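Local atomic coordinates of 4-hydroxybutyrate coenzyme A transferase (Shewanella oneidensis, PDB entry 2OAS), a protein that probably transfers coenzyme A between carboxylic acids such as acetate and 4-hydroxybutyrate, and binds coenzyme A. Residues Q309-G314 and S365-G370; C317-G322 and G372-R377. All blocks are in the same frame, centred on the assembly; numbering follows the deposited sequence.

Contact 1 (Q309-G314 and S365-G370)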
loop_
_atom_site.group_PDB
_atom_site.type_symbol
_atom_site.label_atom_id
_atom_site.label_comp_id
_atom_site.label_asym_id
_atom_site.label_seq_id
_atom_site.Cartn_x
_atom_site.Cartn_y
_atom_site.Cartn_z
ATOM N N GLN A 309 14.186 -6.695 7.379
ATOM C CA GLN A 309 14.237 -8.038 6.800
ATOM C C GLN A 309 13.439 -8.124 5.496
ATOM O O GLN A 309 12.337 -7.577 5.379
ATOM C CB GLN A 309 13.695 -9.052 7.811
ATOM C CG GLN A 309 13.583 -10.496 7.319
ATOM C CD GLN A 309 12.993 -11.439 8.389
ATOM O OE1 GLN A 309 11.850 -11.258 8.840
ATOM N NE2 GLN A 309 13.776 -12.436 8.797
ATOM N N VAL A 310 14.010 -8.820 4.515
ATOM C CA VAL A 310 13.371 -9.005 3.211
ATOM C C VAL A 310 13.385 -10.480 2.814
ATOM O O VAL A 310 14.424 -11.134 2.928
ATOM C CB VAL A 310 14.119 -8.226 2.128
ATOM C CG1 VAL A 310 13.343 -8.286 0.837
ATOM C CG2 VAL A 310 14.344 -6.779 2.579
ATOM N N ASP A 311 12.255 -11.003 2.335
ATOM C CA ASP A 311 12.203 -12.403 1.930
ATOM C C ASP A 311 12.573 -12.585 0.457
ATOM O O ASP A 311 12.604 -11.619 -0.303
ATOM C CB ASP A 311 10.816 -13.016 2.218
ATOM C CG ASP A 311 9.727 -12.495 1.292
ATOM O OD1 ASP A 311 10.033 -11.668 0.406
ATOM O OD2 ASP A 311 8.556 -12.909 1.453
ATOM N N LEU A 312 12.853 -13.817 0.055
ATOM C CA LEU A 312 13.253 -14.081 -1.323
ATOM C C LEU A 312 12.206 -13.674 -2.329
ATOM O O LEU A 312 12.421 -13.779 -3.532
ATOM C CB LEU A 312 13.565 -15.571 -1.520
ATOM C CG LEU A 312 14.794 -16.069 -0.764
ATOM C CD1 LEU A 312 14.984 -17.564 -0.959
ATOM C CD2 LEU A 312 16.002 -15.290 -1.266
ATOM N N THR A 313 11.073 -13.187 -1.859
ATOM C CA THR A 313 10.023 -12.842 -2.792
ATOM C C THR A 313 9.889 -11.332 -2.970
ATOM O O THR A 313 9.311 -10.855 -3.946
ATOM C CB THR A 313 8.695 -13.510 -2.336
ATOM O OG1 THR A 313 7.908 -13.802 -3.479
ATOM C CG2 THR A 313 7.903 -12.629 -1.389
ATOM N N GLY A 314 10.455 -10.592 -2.033
ATOM C CA GLY A 314 10.379 -9.156 -2.096
ATOM C C GLY A 314 9.505 -8.559 -1.007
ATOM O O GLY A 314 9.286 -7.351 -1.016
ATOM N N SER A 365 14.933 -16.396 3.567
ATOM C CA SER A 365 14.105 -17.120 2.625
ATOM C C SER A 365 12.640 -16.770 2.899
ATOM O O SER A 365 11.829 -16.681 1.983
ATOM C CB SER A 365 14.329 -18.622 2.777
ATOM O OG SER A 365 14.006 -19.033 4.090
ATOM N N VAL A 366 12.308 -16.562 4.166
ATOM C CA VAL A 366 10.951 -16.212 4.522
ATOM C C VAL A 366 10.981 -15.292 5.727
ATOM O O VAL A 366 11.897 -15.350 6.548
ATOM C CB VAL A 366 10.110 -17.472 4.850
ATOM C CG1 VAL A 366 10.572 -18.092 6.156
ATOM C CG2 VAL A 366 8.652 -17.112 4.922
ATOM N N LEU A 367 9.988 -14.424 5.824
ATOM C CA LEU A 367 9.921 -13.498 6.936
ATOM C C LEU A 367 9.657 -14.237 8.244
ATOM O O LEU A 367 8.919 -15.215 8.267
ATOM C CB LEU A 367 8.826 -12.462 6.682
ATOM C CG LEU A 367 9.289 -11.063 6.276
ATOM C CD1 LEU A 367 10.327 -11.124 5.165
ATOM C CD2 LEU A 367 8.074 -10.268 5.834
ATOM N N SER A 368 10.278 -13.768 9.321
ATOM C CA SER A 368 10.110 -14.373 10.638
ATOM C C SER A 368 8.636 -14.387 11.043
ATOM O O SER A 368 7.891 -13.461 10.739
ATOM C CB SER A 368 10.908 -13.593 11.679
ATOM O OG SER A 368 12.262 -13.460 11.285
ATOM N N PRO A 369 8.206 -15.437 11.750
ATOM C CA PRO A 369 6.809 -15.529 12.178
ATOM C C PRO A 369 6.290 -14.239 12.808
ATOM O O PRO A 369 6.812 -13.775 13.826
ATOM C CB PRO A 369 6.833 -16.690 13.173
ATOM C CG PRO A 369 7.940 -17.559 12.646
ATOM C CD PRO A 369 9.001 -16.540 12.318
ATOM N N GLY A 370 5.268 -13.664 12.194
ATOM C CA GLY A 370 4.676 -12.450 12.723
ATOM C C GLY A 370 5.349 -11.162 12.303
ATOM O O GLY A 370 4.969 -10.091 12.768
#
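The carboxamide of Q309 meets S368 with both of its ends. Its OE1 accepts from the backbone N of S368 at 3.0 Å, nearly straight at the hydrogen (170°) although that N lies tilted out of the carbonyl plane, and its NE2 gives a hydrogen to S368 OG at 3.1 Å, almost in the plane of the amide. Two bonds at the two ends of one flat group fix its rotation. Q309 gets this far because CG stands anti to the backbone N (chi1 176°) and the chain runs on extended. On its way it slides past L367 in the opposite direction, with OE1 lying 3.6 Å from L367 CG. The CD1 branch of L367 reaches the next residue but one of the strand, D311, 3.5 Å from its CB. The carboxylate of D311 turns to the loop that follows it, OD1 accepting from Q315 N; separately, the backbone O of D311 accepts from G314 N at 2.9 Å and closes a type I turn. Beyond D311, L312 lays CG over S365 CA at 3.6 Å, and helices 397-405 and 410-422 pack on the same leucine. W424 NE1 binds S365 O. Q309 also touches the coenzyme A. Here the loop leaving 363-364, an outermost strand of the small mixed sheet, is tied to the neighbouring strand 309-311 beside the ligand pocket.

Contact 2 (C317-G322 and G372-R377). With COA (coenzyme A), chain C.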
loop_
_atom_site.group_PDB
_atom_site.type_symbol
_atom_site.label_atom_id
_atom_site.label_comp_id
_atom_site.label_asym_id
_atom_site.label_seq_id
_atom_site.Cartn_x
_atom_site.Cartn_y
_atom_site.Cartn_z
ATOM N N CYS A 317 9.957 -5.990 5.451
ATOM C CA CYS A 317 9.625 -5.788 6.858
ATOM C C CYS A 317 10.544 -4.708 7.369
ATOM O O CYS A 317 11.760 -4.852 7.289
ATOM C CB CYS A 317 9.874 -7.048 7.667
ATOM S SG CYS A 317 9.772 -6.739 9.439
ATOM N N ALA A 318 9.979 -3.636 7.910
ATOM C CA ALA A 318 10.805 -2.530 8.378
ATOM C C ALA A 318 10.358 -1.864 9.681
ATOM O O ALA A 318 10.922 -0.840 10.084
ATOM C CB ALA A 318 10.903 -1.485 7.270
ATOM N N ASP A 319 9.347 -2.439 10.333
ATOM C CA ASP A 319 8.847 -1.874 11.590
ATOM C C ASP A 319 9.091 -2.800 12.795
ATOM O O ASP A 319 8.831 -2.425 13.935
ATOM C CB ASP A 319 7.348 -1.555 11.468
ATOM C CG ASP A 319 6.470 -2.797 11.518
ATOM O OD1 ASP A 319 6.858 -3.833 10.938
ATOM O OD2 ASP A 319 5.381 -2.729 12.131
ATOM N N SER A 320 9.620 -3.993 12.550
ATOM C CA SER A 320 9.830 -4.919 13.650
ATOM C C SER A 320 10.728 -6.105 13.307
ATOM O O SER A 320 11.130 -6.277 12.161
ATOM C CB SER A 320 8.474 -5.447 14.098
ATOM O OG SER A 320 7.768 -5.933 12.969
ATOM N N ILE A 321 11.042 -6.904 14.324
ATOM C CA ILE A 321 11.858 -8.107 14.160
ATOM C C ILE A 321 11.024 -9.253 14.735
ATOM O O ILE A 321 11.085 -9.551 15.929
ATOM C CB ILE A 321 13.210 -8.006 14.924
ATOM C CG1 ILE A 321 14.085 -6.924 14.286
ATOM C CG2 ILE A 321 13.951 -9.341 14.879
ATOM C CD1 ILE A 321 15.326 -6.610 15.085
ATOM N N GLY A 322 10.238 -9.885 13.870
ATOM C CA GLY A 322 9.379 -10.953 14.308
ATOM C C GLY A 322 8.132 -10.323 14.888
ATOM O O GLY A 322 7.430 -9.581 14.202
ATOM N N GLY A 372 6.221 -7.805 10.734
ATOM C CA GLY A 372 5.332 -6.776 10.224
ATOM C C GLY A 372 5.703 -6.373 8.815
ATOM O O GLY A 372 6.785 -5.827 8.576
ATOM N N VAL A 373 4.823 -6.654 7.863
ATOM C CA VAL A 373 5.102 -6.269 6.487
ATOM C C VAL A 373 4.727 -4.793 6.321
ATOM O O VAL A 373 3.580 -4.422 6.545
ATOM C CB VAL A 373 4.272 -7.100 5.497
ATOM C CG1 VAL A 373 4.360 -6.483 4.105
ATOM C CG2 VAL A 373 4.753 -8.525 5.493
ATOM N N VAL A 374 5.687 -3.956 5.952
ATOM C CA VAL A 374 5.404 -2.530 5.753
ATOM C C VAL A 374 5.188 -2.252 4.265
ATOM O O VAL A 374 4.258 -1.549 3.883
ATOM C CB VAL A 374 6.564 -1.649 6.280
ATOM C CG1 VAL A 374 6.272 -0.168 6.020
ATOM C CG2 VAL A 374 6.742 -1.889 7.771
ATOM N N THR A 375 6.052 -2.827 3.435
ATOM C CA THR A 375 5.978 -2.678 1.991
ATOM C C THR A 375 5.824 -4.080 1.399
ATOM O O THR A 375 6.587 -4.987 1.711
ATOM C CB THR A 375 7.255 -2.014 1.461
ATOM O OG1 THR A 375 7.383 -0.722 2.048
ATOM C CG2 THR A 375 7.212 -1.880 -0.041
ATOM N N THR A 376 4.831 -4.238 0.534
ATOM C CA THR A 376 4.519 -5.523 -0.061
ATOM C C THR A 376 5.276 -5.843 -1.339
ATOM O O THR A 376 5.941 -4.984 -1.913
ATOM C CB THR A 376 3.018 -5.595 -0.352
ATOM O OG1 THR A 376 2.678 -4.612 -1.336
ATOM C CG2 THR A 376 2.223 -5.292 0.910
ATOM N N ARG A 377 5.172 -7.100 -1.771
ATOM C CA ARG A 377 5.798 -7.574 -3.005
ATOM C C ARG A 377 5.540 -6.617 -4.157
ATOM O O ARG A 377 6.465 -6.125 -4.795
ATOM C CB ARG A 377 5.200 -8.897 -3.449
ATOM C CG ARG A 377 5.459 -10.061 -2.599
ATOM C CD ARG A 377 4.563 -11.202 -3.037
ATOM N NE ARG A 377 4.995 -12.441 -2.411
ATOM C CZ ARG A 377 4.235 -13.517 -2.261
ATOM N NH1 ARG A 377 2.979 -13.526 -2.692
ATOM N NH2 ARG A 377 4.738 -14.582 -1.664
HETATM N N1A COA C . 17.144 -9.697 12.212
HETATM C C2A COA C . 17.697 -9.624 13.562
HETATM N N3A COA C . 18.248 -8.301 13.920
HETATM C C4A COA C . 18.255 -7.167 12.979
HETATM C C5A COA C . 17.694 -7.246 11.654
HETATM C C6A COA C . 17.143 -8.567 11.266
HETATM N N6A COA C . 16.582 -8.757 9.980
HETATM N N7A COA C . 17.834 -6.035 10.996
HETATM C C8A COA C . 18.463 -5.200 11.935
HETATM N N9A COA C . 18.726 -5.863 13.156
HETATM C C1B COA C . 19.367 -5.345 14.347
HETATM C C2B COA C . 20.786 -4.706 14.244
HETATM O O2B COA C . 21.772 -5.487 14.819
HETATM C C3B COA C . 20.686 -3.311 14.860
HETATM O O3B COA C . 21.668 -3.151 15.931
HETATM P P3B COA C . 21.835 -1.823 16.777
HETATM O O7A COA C . 22.092 -0.608 15.978
HETATM O O8A COA C . 20.593 -1.594 17.575
HETATM O O9A COA C . 22.920 -2.026 17.728
HETATM C C4B COA C . 19.283 -3.129 15.302
HETATM O O4B COA C . 18.533 -4.318 15.001
HETATM C C5B COA C . 18.929 -1.778 14.548
HETATM O O5B COA C . 18.978 -1.942 13.121
HETATM P P1A COA C . 19.396 -0.797 11.993
HETATM O O1A COA C . 20.700 -0.227 12.189
HETATM O O2A COA C . 19.346 -1.353 10.587
HETATM O O3A COA C . 18.251 0.272 12.190
HETATM P P2A COA C . 18.131 1.577 11.351
HETATM O O4A COA C . 18.199 2.731 12.243
HETATM O O5A COA C . 19.201 1.687 10.377
HETATM O O6A COA C . 16.944 1.627 10.487
HETATM C CBP COA C . 14.641 0.937 9.706
HETATM C CCP COA C . 16.262 0.751 9.591
HETATM C CDP COA C . 14.583 0.331 11.152
HETATM C CEP COA C . 13.877 -0.025 8.695
HETATM C CAP COA C . 14.139 2.545 9.705
HETATM O OAP COA C . 14.518 2.933 8.348
HETATM C C9P COA C . 12.623 2.733 9.842
HETATM O O9P COA C . 12.192 3.124 10.916
HETATM N N8P COA C . 11.819 2.459 8.707
HETATM C C7P COA C . 10.383 2.543 8.473
HETATM C C6P COA C . 9.894 3.467 7.297
HETATM C C5P COA C . 9.733 4.894 7.630
HETATM O O5P COA C . 8.758 5.527 7.211
HETATM N N4P COA C . 10.770 5.445 8.463
HETATM C C3P COA C . 10.963 6.777 9.018
HETATM C C2P COA C . 10.850 7.984 8.013
HETATM S S1P COA C . 9.673 9.256 8.556
#
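S320 OG stands between D319 and G372: it donates to D319 OD1 at 3.1 Å, coming from above the carboxylate plane, and receives a weak bond from G372 N at 3.3 Å. The two segments meet at one border of the small mixed sheet, where strand 373-375 is one of the two outermost strands and a classic beta bulge sets V374 and T375 both facing V316. OD1 of D319 also lies 3.1 Å from G372 O, a contact of two acceptors that would tend to be unfavourable; the bond from S320 probably eases it. The other oxygen, OD2, forms a salt bridge with R377 of the second subunit, and R377 of this chain pairs in return with D319 there. An asparagine in place of D319 would probably leave R377 of the second subunit without its countercharge and weaken the tie between the subunits. G372 has no side chain, and a CB on it would run into D319 OD1. Its O also takes a CA-H...O contact from C317 CA at 3.3 Å. Alongside, V374 places CG2 anti to its carbonyl carbon, which brings the methyl up against the backbone at A318 and D319: it lies 3.7 Å from both A318 N and D319 N and 3.8 Å from D319 CB. A318 and I321 belong to the coenzyme A pocket. A318 O comes within 3.4 Å of CEP, a methyl of the coenzyme A pantetheine arm, and I321 CD1 reaches the adenine at N3A, 3.6 Å away.

Overall arrangement
Followed from the N terminus, the chain reaches 309-314 only after the N-terminal part of the fold, turns, and comes back through 317-322; it then travels through helix 332-341 and strand 346-350 before 365-370 closes contact 1 and 372-377 closes contact 2. The segments alternate, so the two loops cross instead of nesting. Their centres are 9 Å apart, and both reach the same four-stranded mixed sheet: contact 1 lies by the 363-364 border, contact 2 at the 373-375 border. Between them Q309 O probably accepts from C317 N, and L367 packs on V373. Together they join the sheet to the C-terminal helices, the coenzyme A pocket and the second subunit.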